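Local coordinates for protein serine acetyltransferase (PDB 6WYE) that probably catalyses transfer of the acetyl group of acetyl-CoA to the hydroxyl of L-serine, the first of two steps from serine to cysteine, at residues Y72-K77 against I136-I141; E64-V69 against K104-D109; H143-Y146 against T152-Y155; A43-A48 against S54-T59. One frame throughout, in Å; residues are numbered along the deposited sequence. Where two conformers were deposited one is given.

How the contacts relate
The four contacts join helices that precede the strands of the beta-helix. Contact 4, between helices 34-48 and 53-61, comes first along the chain and lies farthest out. Contacts 1 and 2 interleave in sequence, share helix 66-78 and have centres about 11 Å apart; they meet where helix 131-147 passes helix 100-116. Contact 3 follows contact 1 on helix 131-147, which it pairs with helix 151-165; its centre is about 32 Å from that of contact 4. Tyr72 and His73 of contact 1 pack on residues of contact 4, which links the outer hairpin to the helices of contacts 1 and 2; contact 3 is tied in through helix 131-147. Other subunits border three of the four.

Contact 1: residues Y72-K77 against I136-I141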
# COMPACT_ATOMS: atom_id res chain seq x y z
N TYR A 72 -4.77 -13.45 13.50
CA TYR A 72 -5.09 -12.69 12.30
C TYR A 72 -5.07 -11.19 12.57
O TYR A 72 -4.44 -10.42 11.83
CB TYR A 72 -6.45 -13.13 11.76
CG TYR A 72 -6.78 -12.65 10.37
CD1 TYR A 72 -6.39 -13.38 9.26
CD2 TYR A 72 -7.51 -11.48 10.17
CE1 TYR A 72 -6.71 -12.95 7.97
CE2 TYR A 72 -7.84 -11.05 8.89
CZ TYR A 72 -7.44 -11.79 7.80
OH TYR A 72 -7.76 -11.36 6.53
N HIS A 73 -5.73 -10.76 13.63
CA HIS A 73 -5.81 -9.31 13.93
C HIS A 73 -4.44 -8.75 14.30
O HIS A 73 -4.11 -7.70 13.84
CB HIS A 73 -6.84 -9.06 15.01
CG HIS A 73 -7.35 -7.68 15.08
ND1 HIS A 73 -7.63 -6.94 13.99
CD2 HIS A 73 -7.68 -6.92 16.13
CE1 HIS A 73 -8.11 -5.80 14.36
NE2 HIS A 73 -8.13 -5.75 15.65
N LEU A 74 -3.70 -9.46 15.13
CA LEU A 74 -2.38 -8.98 15.53
C LEU A 74 -1.45 -8.85 14.33
O LEU A 74 -0.71 -7.86 14.21
CB LEU A 74 -1.76 -9.91 16.57
CG LEU A 74 -2.39 -9.93 17.96
CD1 LEU A 74 -1.57 -10.80 18.90
CD2 LEU A 74 -2.51 -8.50 18.49
N SER A 75 -1.47 -9.83 13.43
CA SER A 75 -0.60 -9.74 12.27
C SER A 75 -1.02 -8.58 11.37
O SER A 75 -0.16 -7.92 10.78
CB SER A 75 -0.59 -11.06 11.50
OG SER A 75 -1.85 -11.31 10.90
N SER A 76 -2.33 -8.30 11.30
CA SER A 76 -2.79 -7.07 10.66
C SER A 76 -2.11 -5.85 11.28
O SER A 76 -1.69 -4.93 10.56
CB SER A 76 -4.32 -6.99 10.71
OG SER A 76 -4.80 -6.25 11.81
N LYS A 77 -1.97 -5.82 12.60
CA LYS A 77 -1.42 -4.65 13.27
C LYS A 77 0.08 -4.51 13.02
O LYS A 77 0.58 -3.40 12.78
CB LYS A 77 -1.65 -4.72 14.78
CG LYS A 77 -3.08 -4.82 15.21
CD LYS A 77 -3.86 -3.62 14.79
CE LYS A 77 -5.26 -3.68 15.39
NZ LYS A 77 -5.99 -2.44 15.05
N ILE A 136 -0.22 -6.70 24.93
CA ILE A 136 0.04 -7.80 25.85
C ILE A 136 0.11 -9.12 25.10
O ILE A 136 1.03 -9.92 25.29
CB ILE A 136 -1.05 -7.86 26.95
CG1 ILE A 136 -0.96 -6.68 27.93
CG2 ILE A 136 -1.01 -9.19 27.70
CD1 ILE A 136 0.37 -6.55 28.59
N GLN A 137 -0.89 -9.39 24.26
CA GLN A 137 -0.93 -10.66 23.55
C GLN A 137 0.18 -10.76 22.52
O GLN A 137 0.76 -11.83 22.34
CB GLN A 137 -2.30 -10.89 22.90
CG GLN A 137 -3.53 -10.71 23.81
CD GLN A 137 -3.29 -11.06 25.27
OE1 GLN A 137 -2.63 -12.05 25.59
NE2 GLN A 137 -3.85 -10.24 26.17
N ALA A 138 0.48 -9.65 21.81
CA ALA A 138 1.64 -9.67 20.94
C ALA A 138 2.90 -10.02 21.72
O ALA A 138 3.76 -10.75 21.23
CB ALA A 138 1.82 -8.32 20.23
N HIS A 139 3.01 -9.51 22.96
CA HIS A 139 4.21 -9.83 23.73
C HIS A 139 4.26 -11.31 24.10
O HIS A 139 5.31 -11.94 24.02
CB HIS A 139 4.33 -9.00 25.00
CG HIS A 139 5.32 -9.58 25.96
ND1 HIS A 139 6.68 -9.53 25.75
CD2 HIS A 139 5.14 -10.34 27.08
CE1 HIS A 139 7.30 -10.17 26.72
NE2 HIS A 139 6.39 -10.67 27.54
N ARG A 140 3.12 -11.88 24.51
CA ARG A 140 3.09 -13.30 24.86
C ARG A 140 3.63 -14.14 23.71
O ARG A 140 4.49 -15.01 23.91
CB ARG A 140 1.66 -13.73 25.20
CG ARG A 140 1.08 -13.12 26.43
CD ARG A 140 -0.25 -13.80 26.78
NE ARG A 140 -1.02 -13.02 27.74
CZ ARG A 140 -0.70 -12.90 29.03
NH1 ARG A 140 0.37 -13.52 29.51
NH2 ARG A 140 -1.46 -12.17 29.83
N ILE A 141 3.16 -13.88 22.49
CA ILE A 141 3.73 -14.59 21.34
C ILE A 141 5.20 -14.21 21.16
O ILE A 141 6.06 -15.08 20.93
CB ILE A 141 2.92 -14.29 20.07
CG1 ILE A 141 1.45 -14.65 20.29
CG2 ILE A 141 3.49 -15.05 18.88
CD1 ILE A 141 0.54 -14.24 19.14
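Leu74 carries the whole of its side of this contact through a single methyl group, CD1, which pushes into the surface of helix 131-147. Leu74 CD1 lies 3.7 Å from Ala138 N and 4.0 Å from Gln137 C, so it rests on the peptide link between the two residues. Around that seat stand three side chains: Gln137 CB at 4.1 Å from Leu74 CD1, Ala138 CB somewhat farther off, and Ile141 CD1, one helical turn on, at 4.0 Å from the same methyl. The reach comes from an extended leucine, whose CG stands beside the backbone N while CD1 continues the chain outward (chi2 -174°). All four residues are buried, and no hydrogen bond crosses between the segments.

Beyond its CB, Gln137 bends at chi2 and its amide turns away from Leu74. There OE1 accepts from Arg140 NE at 2.9 Å, nearly in the guanidinium plane, though the N-H points at it with an angle of only 136°. Asp109 OD2 takes both Gln137 NE2 and Arg140 NH2, so one carboxylate oxygen fixes the amide and the guanidinium together and probably balances the buried arginine charge. Tyr92 of helix 85-98 touches both Leu74 and Ile141, and Met161 of helix 151-165 touches Ala138. With short-segment axes 10.7 Å apart and almost perpendicular (crossing angle -96°), this is the orthogonal helix packing of the all-helical N-terminal domain of serine acetyltransferases.

Contact 2: residues E64-V69 against K104-D109; sequences ESLGSV and KCVEAD
Leu66 turns CG opposite its own N (chi1 179°), and Val106 does the same with CG1 (chi1 165°); these two torsions bring one methyl of each residue together across the gap between their helices. Leu66 CD2 then lies 4.0 Å from Val106 CG1, the two side chains crossing obliquely. The same leucine methyl also meets the aliphatic part of Glu107, whose CG is 4.2 Å from Leu66 CD2, so the leucine tip spans two consecutive residues. Only carbon atoms meet here, and the backbones stay well apart, with 8.7 Å between the CA atoms of Leu66 and Glu107.

Leu66 opens its helix, and Ser65 is the N-cap: its OG accepts from Ser68 N at 3.3 Å, with an N-H...O angle of 154°. That bond secures the first turn from which the leucine projects. Trp35 and Ile38 of helix 34-48 pack on Leu66, and Leu34 of that helix touches Glu107, while Val106 leans on Phe133 of helix 131-147. The contact therefore lies between helices 34-48 and 131-147, and further along helix 100-116 Asp109 OD1 accepts from Leu179 N, just before strand 180-182 of the beta-helix.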
# COMPACT_ATOMS: atom_id res chain seq x y z
N GLU A 64 -12.38 -20.26 13.00
CA GLU A 64 -12.94 -21.34 13.81
C GLU A 64 -12.57 -21.24 15.28
O GLU A 64 -13.07 -22.05 16.08
CB GLU A 64 -12.49 -22.70 13.26
N SER A 65 -11.70 -20.31 15.67
CA SER A 65 -11.29 -20.22 17.07
C SER A 65 -10.84 -18.81 17.40
O SER A 65 -10.41 -18.05 16.52
CB SER A 65 -10.18 -21.21 17.40
OG SER A 65 -8.96 -20.86 16.74
N LEU A 66 -10.93 -18.47 18.69
CA LEU A 66 -10.47 -17.17 19.16
C LEU A 66 -8.98 -16.98 18.89
O LEU A 66 -8.54 -15.89 18.53
CB LEU A 66 -10.77 -17.02 20.65
CG LEU A 66 -10.32 -15.70 21.28
CD1 LEU A 66 -11.21 -14.55 20.80
CD2 LEU A 66 -10.34 -15.81 22.78
N GLY A 67 -8.18 -18.04 19.06
CA GLY A 67 -6.76 -17.91 18.79
C GLY A 67 -6.46 -17.55 17.35
O GLY A 67 -5.57 -16.75 17.07
N SER A 68 -7.22 -18.12 16.42
CA SER A 68 -7.04 -17.81 15.01
C SER A 68 -7.43 -16.37 14.72
O SER A 68 -6.76 -15.67 13.95
CB SER A 68 -7.87 -18.79 14.16
OG SER A 68 -7.64 -18.59 12.77
N VAL A 69 -8.49 -15.88 15.38
CA VAL A 69 -8.87 -14.48 15.26
C VAL A 69 -7.75 -13.58 15.77
O VAL A 69 -7.34 -12.63 15.09
CB VAL A 69 -10.19 -14.22 16.01
CG1 VAL A 69 -10.47 -12.73 16.14
CG2 VAL A 69 -11.35 -14.94 15.29
N LYS A 104 -5.05 -19.58 26.90
CA LYS A 104 -5.71 -19.52 28.20
C LYS A 104 -5.45 -18.18 28.87
O LYS A 104 -6.35 -17.60 29.48
CB LYS A 104 -5.23 -20.68 29.08
N CYS A 105 -4.23 -17.66 28.75
CA CYS A 105 -3.97 -16.31 29.24
C CYS A 105 -4.81 -15.29 28.50
O CYS A 105 -5.38 -14.38 29.11
CB CYS A 105 -2.48 -16.02 29.11
SG CYS A 105 -1.50 -17.10 30.15
N VAL A 106 -4.95 -15.45 27.17
CA VAL A 106 -5.75 -14.54 26.36
C VAL A 106 -7.18 -14.47 26.90
O VAL A 106 -7.74 -13.38 27.09
CB VAL A 106 -5.74 -14.98 24.89
CG1 VAL A 106 -6.84 -14.27 24.10
CG2 VAL A 106 -4.39 -14.69 24.26
N GLU A 107 -7.78 -15.63 27.16
CA GLU A 107 -9.14 -15.66 27.67
C GLU A 107 -9.23 -15.02 29.05
O GLU A 107 -10.18 -14.27 29.33
CB GLU A 107 -9.65 -17.11 27.74
CG GLU A 107 -9.59 -17.84 26.40
CD GLU A 107 -10.75 -18.80 26.19
OE1 GLU A 107 -11.54 -19.02 27.14
OE2 GLU A 107 -10.86 -19.35 25.07
N ALA A 108 -8.27 -15.31 29.93
CA ALA A 108 -8.29 -14.67 31.25
C ALA A 108 -8.23 -13.15 31.12
O ALA A 108 -8.94 -12.43 31.82
CB ALA A 108 -7.13 -15.19 32.09
N ASP A 109 -7.40 -12.66 30.20
CA ASP A 109 -7.26 -11.22 30.01
C ASP A 109 -8.57 -10.58 29.56
O ASP A 109 -8.95 -9.51 30.05
CB ASP A 109 -6.15 -10.94 28.99
CG ASP A 109 -4.76 -11.19 29.56
OD1 ASP A 109 -4.66 -11.61 30.73
OD2 ASP A 109 -3.76 -10.96 28.83

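Contact 3: residues H143-Y146 against T152-Y155; sequences HRLY and TLAY
Helices 131-147 and 151-165 come close right beside the short turn that joins them, with the CA atoms of Tyr146 and Ala154 only 5.7 Å apart. At that point Tyr146 CB meets Ala154 CB at 4.1 Å, the small alanine sitting at the edge of the tyrosine ring. Leu145 and Leu153 fill the next position: Leu145 CD1 is 3.8 Å from Leu153 CD2, two branch ends touching inside the protein.

This is a helical hairpin, the last pair of helices before the chain enters the left-handed parallel beta-helix built of hexapeptide repeats. The turn after strand 168-169, at the start of the beta-helix, packs on it, with Pro171 lying against both Tyr146 and Ala154. Tyr146 swings its CG away from the backbone N (chi1 -175°), whereas Tyr155 keeps its own beside the N (chi1 -70°), and the rings converge. Tyr155 OH approaches the edge of the Tyr146 ring in its plane, 3.8 Å from Tyr146 CE1. The two hydroxyl oxygens, Tyr146 OH and Tyr155 OH, are 4.1 Å apart, too far for a hydrogen bond. Lys151 makes a cation-pi contact with Tyr146, and Leu125 of a neighbouring subunit packs on Tyr155, whose side chain is about 10 Å from a bound malate.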
# COMPACT_ATOMS: atom_id res chain seq x y z
N HIS A 143 7.34 -13.39 23.36
CA HIS A 143 8.11 -14.09 24.37
C HIS A 143 8.38 -15.53 23.95
O HIS A 143 9.50 -16.04 24.10
CB HIS A 143 7.38 -14.04 25.72
CG HIS A 143 8.17 -14.58 26.86
ND1 HIS A 143 9.43 -14.13 27.19
CD2 HIS A 143 7.87 -15.55 27.77
CE1 HIS A 143 9.87 -14.78 28.25
NE2 HIS A 143 8.95 -15.65 28.62
N ARG A 144 7.36 -16.20 23.39
CA ARG A 144 7.52 -17.56 22.89
C ARG A 144 8.55 -17.62 21.77
O ARG A 144 9.40 -18.52 21.73
CB ARG A 144 6.16 -18.11 22.45
CG ARG A 144 6.15 -19.41 21.61
CD ARG A 144 7.02 -20.53 22.18
NE ARG A 144 6.64 -20.90 23.53
CZ ARG A 144 7.49 -21.32 24.46
NH1 ARG A 144 8.79 -21.43 24.18
NH2 ARG A 144 7.04 -21.64 25.67
N LEU A 145 8.49 -16.68 20.82
CA LEU A 145 9.46 -16.64 19.73
C LEU A 145 10.87 -16.45 20.28
O LEU A 145 11.84 -17.01 19.74
CB LEU A 145 9.10 -15.51 18.76
CG LEU A 145 7.82 -15.75 17.97
CD1 LEU A 145 7.50 -14.58 17.05
CD2 LEU A 145 7.95 -17.05 17.16
N TYR A 146 11.01 -15.64 21.32
CA TYR A 146 12.30 -15.39 21.95
C TYR A 146 12.84 -16.66 22.60
O TYR A 146 14.02 -17.01 22.42
CB TYR A 146 12.15 -14.28 22.99
CG TYR A 146 13.41 -13.80 23.67
CD1 TYR A 146 14.26 -12.90 23.05
CD2 TYR A 146 13.72 -14.22 24.96
CE1 TYR A 146 15.42 -12.44 23.69
CE2 TYR A 146 14.87 -13.77 25.60
CZ TYR A 146 15.71 -12.89 24.96
OH TYR A 146 16.85 -12.44 25.61
N THR A 152 16.27 -12.35 16.73
CA THR A 152 16.19 -11.27 15.75
C THR A 152 14.74 -10.95 15.43
O THR A 152 14.33 -9.78 15.42
CB THR A 152 16.94 -11.64 14.48
OG1 THR A 152 18.29 -11.98 14.81
CG2 THR A 152 16.92 -10.46 13.52
N LEU A 153 13.94 -11.98 15.15
CA LEU A 153 12.53 -11.77 14.88
C LEU A 153 11.84 -11.10 16.06
O LEU A 153 11.02 -10.20 15.88
CB LEU A 153 11.84 -13.09 14.54
CG LEU A 153 10.32 -12.99 14.34
CD1 LEU A 153 9.95 -11.97 13.24
CD2 LEU A 153 9.79 -14.37 14.00
N ALA A 154 12.14 -11.56 17.28
CA ALA A 154 11.50 -10.99 18.46
C ALA A 154 11.89 -9.53 18.65
O ALA A 154 11.07 -8.72 19.08
CB ALA A 154 11.82 -11.81 19.71
N TYR A 155 13.15 -9.18 18.36
CA TYR A 155 13.55 -7.77 18.45
C TYR A 155 12.87 -6.93 17.37
O TYR A 155 12.48 -5.78 17.64
CB TYR A 155 15.07 -7.64 18.33
CG TYR A 155 15.81 -8.18 19.53
CD1 TYR A 155 15.31 -8.01 20.82
CD2 TYR A 155 17.03 -8.84 19.38
CE1 TYR A 155 16.00 -8.50 21.92
CE2 TYR A 155 17.72 -9.32 20.48
CZ TYR A 155 17.20 -9.15 21.74
OH TYR A 155 17.90 -9.64 22.82

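Contact 4: residues A43-A48 against S54-T59; sequences AAAAAA and SFLHQT
Within 43-48, Ala45 is the first residue to meet Leu56, with Ala45 CB 3.9 Å from Leu56 CD1. Its methyl points at helix 53-61, and Thr152 of a neighbouring subunit packs against it as well. Ala46 comes next and bears the larger share. Leu56 CD1 lies 3.6 Å from the backbone N of Ala46 and 3.7 Å from its CA, with Ala46 CB at 3.9 Å from the same methyl. One leucine branch thus rests in the notch between two successive alanines and touches main chain as well as side chain. The CA atoms of Ala46 and Leu56 are 6.4 Å apart, the closest such pair between the segments. After Ala46 the chain runs through Ala48 to the end of its helix and turns back, a short connection leading into helix 53-61.

Leu56 sends CG opposite its carbonyl carbon (chi1 -65°), and CD1 carries the chain on outward (chi2 169°). Leu128 and Tyr129 of helix 124-129 also pack on this side chain, which is buried. Earlier in the leucine's helix, Ser54 OG donates to Pro50 O of another subunit, so the outer hairpin also takes part in assembling the hexamer.

No hydrogen bond or charge pair joins the two segments. The hairpin is held at this point by van der Waals contact and by removal of apolar surface from water, and because an alanine carries just one methyl, a single leucine can come right up to the helix backbone.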
# COMPACT_ATOMS: atom_id res chain seq x y z
N ALA A 43 -21.39 -10.71 14.85
CA ALA A 43 -22.45 -10.77 13.84
C ALA A 43 -23.40 -9.59 13.99
O ALA A 43 -23.84 -9.01 13.00
CB ALA A 43 -23.22 -12.09 13.95
N ALA A 44 -23.68 -9.18 15.23
CA ALA A 44 -24.52 -8.01 15.47
C ALA A 44 -23.87 -6.74 14.95
O ALA A 44 -24.53 -5.90 14.33
CB ALA A 44 -24.82 -7.88 16.96
N ALA A 45 -22.58 -6.54 15.26
CA ALA A 45 -21.90 -5.34 14.77
C ALA A 45 -21.85 -5.33 13.25
O ALA A 45 -22.05 -4.28 12.62
CB ALA A 45 -20.48 -5.27 15.34
N ALA A 46 -21.57 -6.47 12.63
CA ALA A 46 -21.50 -6.51 11.17
C ALA A 46 -22.84 -6.14 10.54
O ALA A 46 -22.89 -5.43 9.53
CB ALA A 46 -21.05 -7.91 10.71
N ALA A 47 -23.95 -6.61 11.12
CA ALA A 47 -25.25 -6.24 10.55
C ALA A 47 -25.54 -4.76 10.76
O ALA A 47 -26.18 -4.13 9.92
CB ALA A 47 -26.37 -7.11 11.14
N ALA A 48 -25.07 -4.17 11.87
CA ALA A 48 -25.35 -2.75 12.13
C ALA A 48 -24.43 -1.79 11.38
O ALA A 48 -24.81 -0.63 11.17
CB ALA A 48 -25.26 -2.46 13.63
N SER A 54 -17.14 -6.59 6.15
CA SER A 54 -16.20 -7.54 5.56
C SER A 54 -14.94 -7.69 6.39
O SER A 54 -14.37 -8.79 6.45
CB SER A 54 -15.83 -7.10 4.15
OG SER A 54 -16.96 -7.15 3.30
N PHE A 55 -14.53 -6.63 7.08
CA PHE A 55 -13.45 -6.74 8.06
C PHE A 55 -13.82 -7.72 9.17
O PHE A 55 -13.02 -8.58 9.54
CB PHE A 55 -13.15 -5.35 8.62
CG PHE A 55 -12.64 -5.34 10.04
CD1 PHE A 55 -11.38 -5.82 10.36
CD2 PHE A 55 -13.40 -4.76 11.05
CE1 PHE A 55 -10.90 -5.77 11.67
CE2 PHE A 55 -12.93 -4.69 12.37
CZ PHE A 55 -11.68 -5.20 12.68
N LEU A 56 -15.04 -7.59 9.71
CA LEU A 56 -15.47 -8.48 10.80
C LEU A 56 -15.61 -9.92 10.33
O LEU A 56 -15.32 -10.85 11.09
CB LEU A 56 -16.79 -7.98 11.40
CG LEU A 56 -16.66 -6.63 12.09
CD1 LEU A 56 -18.03 -6.08 12.42
CD2 LEU A 56 -15.78 -6.75 13.35
N HIS A 57 -16.05 -10.12 9.08
CA HIS A 57 -16.14 -11.48 8.54
C HIS A 57 -14.76 -12.08 8.30
O HIS A 57 -14.53 -13.26 8.57
CB HIS A 57 -16.98 -11.48 7.25
CG HIS A 57 -18.43 -11.83 7.46
ND1 HIS A 57 -19.38 -10.88 7.77
CD2 HIS A 57 -19.08 -13.02 7.41
CE1 HIS A 57 -20.56 -11.47 7.89
NE2 HIS A 57 -20.41 -12.76 7.68
N GLN A 58 -13.81 -11.28 7.79
CA GLN A 58 -12.47 -11.80 7.52
C GLN A 58 -11.65 -11.95 8.79
O GLN A 58 -10.86 -12.89 8.91
CB GLN A 58 -11.73 -10.89 6.53
CG GLN A 58 -12.26 -10.97 5.10
CD GLN A 58 -11.93 -9.73 4.28
OE1 GLN A 58 -11.16 -8.87 4.71
NE2 GLN A 58 -12.55 -9.62 3.11
N THR A 59 -11.83 -11.05 9.75
CA THR A 59 -11.06 -11.11 10.99
C THR A 59 -11.66 -12.04 12.04
O THR A 59 -10.91 -12.67 12.79
CB THR A 59 -10.92 -9.70 11.57
OG1 THR A 59 -10.24 -8.86 10.63
CG2 THR A 59 -10.13 -9.72 12.89